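Local coordinates for protein interleukin-2 receptor subunit beta (Mus musculus, PDB 6DG5) that serves as the extracellular cytokine-binding part of an interleukin-2 receptor subunit, which probably also takes part in interleukin-15 responses and transduces mitogenic signals, at residues Leu62-Phe67 with Gln71-Val76; Ile125-Ser130 with Leu159-Arg164. All coordinates share one frame; numbering follows the deposited sequence.

Overall arrangement
The two contacts belong to different domains of the receptor ectodomain: contact 1 lies in the N-terminal domain, contact 2 in the fibronectin type-III domain. Their centres are 24 Å apart, their nearest atoms about 10 Å, and they do not touch. Contact 1 is local: the end of strand 57-63 meets the loop that follows it, and all three touching residues are buried. Contact 2 bridges two sheets between strands 123-128 and 157-161 and their trailing loops, running from a buried Trp-Leu pair to a partly exposed Val-Arg pair. Contact 1 sets a leucine against a serine and a second leucine; contact 2 sets a leucine methyl at an indole edge and a valine methyl beside a guanidinium. Each has residues near another protein chain.

Contact 1 of 2, residues Leu62-Phe67 with Gln71-Val76; sequences LILGSF and QSLTSV
Leu-64, just past the end of strand 57-63, reaches into the loop that leads on to strand 79-86 and meets Ser-72 and Leu-73. Its CB comes first, 3.4 Å from Ser-72 OG, with the serine CB close behind. CG stands farther off from the same oxygen. Of the two methyls, CD2 does the reaching: it lies 3.6 Å from Ser-72 OG and 3.7 Å from Leu-73 CG, with both methyls of Leu-73 at nearly the same distance, so the methyl rests against the side of the branched end of Leu-73. The two side chains cross at about a right angle.

Ser-72 holds its OG between backbone N and carbonyl carbon (chi1 66°), which puts the oxygen against the leucine. The loop carries its own brace: Gln-71 NE2 donates to Leu-73 O over 2.7 Å in an almost straight bond (178°) lying in the glutamine's amide plane. Arg-15 serves both polar side chains, its O bonding to Ser-72 OG and its NH1 to Gln-71 OE1, which also bonds to Ser-133 OG and so ties this N-terminal domain to the fibronectin type-III domain. Thr-74, Ser-75 and Val-76 pack on another protein chain. The leucines thus bury apolar surface against a loop whose Gln-71 and Ser-72 side chains are hydrogen-bonded and whose far end faces a partner protein.

Contact 2 of 2, residues Ile125-Ser130 with Leu159-Arg164; sequences ISWKVS and LSLKQR
The nearest CA atoms, those of Val-129 and Arg-164, are 10.8 Å apart, so the two segments meet through side chains alone. Strand 123-128 belongs to the three-stranded sheet, strand 157-161 to the four-stranded one, and between them is the interior of the fibronectin type-III sandwich.

Trp-127 is the larger bridge. Its CG sits between backbone N and carbonyl carbon (chi1 56°), and the six-membered half of the indole extends toward the opposite sheet. Leu-161 answers from that sheet with CD1, which comes in at the ring edge, near the ring plane, 4.0 Å from Trp-127 CH2 and 4.1 Å from CZ2. The methyl therefore abuts the rim of the indole instead of lying over its face. Phe-142, on the strand beside Leu-161, meets the same indole with ring planes about 55° apart, while Leu-113 and Leu-168 pack on it from its own sheet. A core tryptophan on the second strand is a familiar feature of this fold.

Farther along, where both strands have given way to loops, Val-129 CG2 lies 4.1 Å from Arg-164 NH2, approaching the guanidinium obliquely. The arginine CG lies opposite the backbone N (chi1 -159°), and a bend at chi2 (-99°) turns the chain so that its guanidinium end reaches Val-129. NE bonds to Gln-166 OE1 and NH1 forms a salt bridge with Glu-137 OE2. Beside it, Lys-162 and Gln-163 bond to another protein chain. Moving from Trp-127 to Arg-164, the chemistry turns from apolar filling to a charged group: the Trp-127/Leu-161 pair is buried, whereas Val-129 and Arg-164 are partly exposed, the guanidinium held by Gln-166 and Glu-137.

Contact 1 of 2, residues Leu62-Phe67 with Gln71-Val76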
# COMPACT_ATOMS: atom_id res chain seq x y z
N LEU B 62 -6.40 -7.47 -25.11
CA LEU B 62 -5.96 -8.78 -24.62
C LEU B 62 -6.61 -9.01 -23.26
O LEU B 62 -6.21 -8.41 -22.26
CB LEU B 62 -4.44 -8.83 -24.53
CG LEU B 62 -3.68 -8.74 -25.85
CD1 LEU B 62 -2.32 -8.09 -25.64
CD2 LEU B 62 -3.52 -10.13 -26.46
N ILE B 63 -7.63 -9.87 -23.23
CA ILE B 63 -8.30 -10.23 -21.98
C ILE B 63 -7.57 -11.42 -21.39
O ILE B 63 -7.65 -12.54 -21.92
CB ILE B 63 -9.79 -10.53 -22.20
CG1 ILE B 63 -10.53 -9.27 -22.65
CG2 ILE B 63 -10.41 -11.08 -20.93
CD1 ILE B 63 -10.68 -9.14 -24.15
N LEU B 64 -6.84 -11.20 -20.30
CA LEU B 64 -5.92 -12.18 -19.75
C LEU B 64 -6.53 -13.05 -18.65
O LEU B 64 -5.84 -13.94 -18.14
CB LEU B 64 -4.67 -11.49 -19.19
CG LEU B 64 -3.50 -11.22 -20.13
CD1 LEU B 64 -3.82 -10.13 -21.12
CD2 LEU B 64 -2.26 -10.86 -19.32
N GLY B 65 -7.78 -12.82 -18.27
CA GLY B 65 -8.36 -13.54 -17.15
C GLY B 65 -9.83 -13.85 -17.37
O GLY B 65 -10.45 -13.38 -18.32
N SER B 66 -10.36 -14.68 -16.47
CA SER B 66 -11.77 -15.02 -16.47
C SER B 66 -12.60 -14.04 -15.64
O SER B 66 -13.73 -13.72 -16.02
CB SER B 66 -11.97 -16.45 -15.94
N PHE B 67 -12.04 -13.57 -14.50
CA PHE B 67 -12.69 -12.57 -13.67
C PHE B 67 -12.20 -11.17 -14.03
O PHE B 67 -11.08 -11.02 -14.53
CB PHE B 67 -12.41 -12.84 -12.19
CG PHE B 67 -12.53 -14.28 -11.79
CD1 PHE B 67 -13.76 -14.92 -11.78
CD2 PHE B 67 -11.41 -15.00 -11.41
CE1 PHE B 67 -13.87 -16.25 -11.42
CE2 PHE B 67 -11.51 -16.33 -11.05
CZ PHE B 67 -12.74 -16.95 -11.05
N GLN B 71 -6.02 -11.26 -10.84
CA GLN B 71 -4.66 -10.74 -10.94
C GLN B 71 -3.88 -11.63 -11.91
O GLN B 71 -3.25 -12.61 -11.52
CB GLN B 71 -3.99 -10.68 -9.58
CG GLN B 71 -2.69 -9.88 -9.56
CD GLN B 71 -2.91 -8.42 -9.90
OE1 GLN B 71 -3.81 -7.78 -9.36
NE2 GLN B 71 -2.10 -7.90 -10.81
N SER B 72 -3.91 -11.26 -13.19
CA SER B 72 -3.31 -12.10 -14.21
C SER B 72 -1.81 -11.87 -14.35
O SER B 72 -1.09 -12.76 -14.81
CB SER B 72 -3.99 -11.87 -15.56
OG SER B 72 -3.76 -10.56 -16.03
N LEU B 73 -1.32 -10.69 -13.97
CA LEU B 73 0.09 -10.35 -14.11
C LEU B 73 0.63 -9.82 -12.79
O LEU B 73 -0.12 -9.38 -11.91
CB LEU B 73 0.31 -9.31 -15.21
CG LEU B 73 -0.06 -9.72 -16.63
CD1 LEU B 73 -0.05 -8.51 -17.55
CD2 LEU B 73 0.89 -10.79 -17.14
N THR B 74 1.95 -9.86 -12.65
CA THR B 74 2.65 -9.41 -11.46
C THR B 74 3.67 -8.34 -11.81
O THR B 74 3.81 -7.93 -12.97
CB THR B 74 3.33 -10.58 -10.75
OG1 THR B 74 4.09 -11.35 -11.69
CG2 THR B 74 2.31 -11.47 -10.08
N SER B 75 4.39 -7.88 -10.79
CA SER B 75 5.39 -6.84 -10.98
C SER B 75 6.61 -7.36 -11.72
O SER B 75 7.27 -6.60 -12.44
CB SER B 75 5.80 -6.26 -9.63
OG SER B 75 4.70 -6.25 -8.73
N VAL B 76 6.92 -8.65 -11.56
CA VAL B 76 8.10 -9.24 -12.20
C VAL B 76 7.78 -9.86 -13.55
O VAL B 76 8.69 -10.40 -14.20
CB VAL B 76 8.75 -10.28 -11.27
CG1 VAL B 76 8.90 -9.72 -9.86
CG2 VAL B 76 7.92 -11.56 -11.24

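Contact 2 of 2, residues Ile125-Ser130 with Leu159-Arg164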
# COMPACT_ATOMS: atom_id res chain seq x y z
N ILE B 125 -19.75 14.74 -3.42
CA ILE B 125 -19.87 13.86 -4.58
C ILE B 125 -19.00 12.63 -4.35
O ILE B 125 -17.83 12.75 -3.99
CB ILE B 125 -19.45 14.58 -5.87
CG1 ILE B 125 -20.44 15.71 -6.19
CG2 ILE B 125 -19.36 13.59 -7.03
CD1 ILE B 125 -19.81 16.88 -6.91
N SER B 126 -19.58 11.45 -4.57
CA SER B 126 -18.90 10.17 -4.35
C SER B 126 -18.62 9.48 -5.68
O SER B 126 -19.17 9.85 -6.73
CB SER B 126 -19.72 9.26 -3.45
OG SER B 126 -19.93 9.84 -2.18
N TRP B 127 -17.75 8.48 -5.64
CA TRP B 127 -17.44 7.67 -6.81
C TRP B 127 -16.78 6.37 -6.38
O TRP B 127 -15.98 6.35 -5.44
CB TRP B 127 -16.53 8.42 -7.79
CG TRP B 127 -15.24 8.91 -7.21
CD1 TRP B 127 -14.08 8.21 -7.06
CD2 TRP B 127 -14.98 10.23 -6.70
NE1 TRP B 127 -13.12 9.00 -6.49
CE2 TRP B 127 -13.64 10.24 -6.26
CE3 TRP B 127 -15.74 11.39 -6.58
CZ2 TRP B 127 -13.05 11.38 -5.71
CZ3 TRP B 127 -15.15 12.52 -6.03
CH2 TRP B 127 -13.82 12.50 -5.60
N LYS B 128 -17.13 5.29 -7.07
CA LYS B 128 -16.57 3.97 -6.83
C LYS B 128 -15.54 3.63 -7.90
O LYS B 128 -15.52 4.20 -8.99
CB LYS B 128 -17.68 2.91 -6.82
CG LYS B 128 -18.72 3.07 -5.72
CD LYS B 128 -19.80 2.01 -5.82
CE LYS B 128 -20.65 1.94 -4.56
NZ LYS B 128 -21.44 3.18 -4.33
N VAL B 129 -14.66 2.68 -7.57
CA VAL B 129 -13.59 2.26 -8.47
C VAL B 129 -13.65 0.76 -8.67
O VAL B 129 -14.16 0.01 -7.82
CB VAL B 129 -12.20 2.68 -7.93
CG1 VAL B 129 -12.06 4.19 -7.97
CG2 VAL B 129 -12.00 2.15 -6.53
N SER B 130 -13.12 0.31 -9.81
CA SER B 130 -13.11 -1.10 -10.16
C SER B 130 -11.78 -1.47 -10.79
O SER B 130 -11.05 -0.61 -11.29
CB SER B 130 -14.25 -1.45 -11.13
OG SER B 130 -15.52 -1.37 -10.50
N LEU B 159 -8.98 19.71 -9.48
CA LEU B 159 -8.66 19.57 -8.07
C LEU B 159 -7.97 18.23 -7.83
O LEU B 159 -8.38 17.21 -8.39
CB LEU B 159 -9.92 19.67 -7.21
CG LEU B 159 -10.89 20.79 -7.57
CD1 LEU B 159 -12.29 20.46 -7.06
CD2 LEU B 159 -10.42 22.12 -7.02
N SER B 160 -6.94 18.24 -7.00
CA SER B 160 -6.14 17.05 -6.74
C SER B 160 -6.48 16.47 -5.37
O SER B 160 -6.53 17.21 -4.37
CB SER B 160 -4.64 17.36 -6.82
OG SER B 160 -4.24 17.58 -8.15
N LEU B 161 -6.70 15.16 -5.32
CA LEU B 161 -6.83 14.41 -4.07
C LEU B 161 -5.66 13.43 -4.04
O LEU B 161 -5.76 12.32 -4.56
CB LEU B 161 -8.18 13.69 -3.99
CG LEU B 161 -9.44 14.54 -4.06
CD1 LEU B 161 -10.20 14.26 -5.35
CD2 LEU B 161 -10.32 14.28 -2.85
N LYS B 162 -4.56 13.85 -3.42
CA LYS B 162 -3.34 13.06 -3.38
C LYS B 162 -3.40 11.92 -2.36
O LYS B 162 -2.35 11.44 -1.92
CB LYS B 162 -2.13 13.96 -3.10
CG LYS B 162 -1.93 15.04 -4.14
CD LYS B 162 -0.63 15.81 -3.92
CE LYS B 162 -0.53 17.00 -4.88
NZ LYS B 162 -1.58 18.02 -4.61
N GLN B 163 -4.60 11.50 -2.00
CA GLN B 163 -4.82 10.35 -1.13
C GLN B 163 -6.00 9.57 -1.68
O GLN B 163 -6.59 9.93 -2.70
CB GLN B 163 -5.06 10.78 0.32
CG GLN B 163 -6.23 11.74 0.50
CD GLN B 163 -5.86 13.18 0.22
OE1 GLN B 163 -4.69 13.52 0.07
NE2 GLN B 163 -6.87 14.04 0.15
N ARG B 164 -6.34 8.47 -1.01
CA ARG B 164 -7.49 7.65 -1.40
C ARG B 164 -8.70 8.14 -0.63
O ARG B 164 -8.91 7.76 0.53
CB ARG B 164 -7.21 6.17 -1.15
CG ARG B 164 -8.08 5.23 -1.96
CD ARG B 164 -9.26 4.69 -1.16
NE ARG B 164 -10.04 3.74 -1.93
CZ ARG B 164 -9.77 2.44 -2.02
NH1 ARG B 164 -8.73 1.93 -1.37
NH2 ARG B 164 -10.54 1.64 -2.75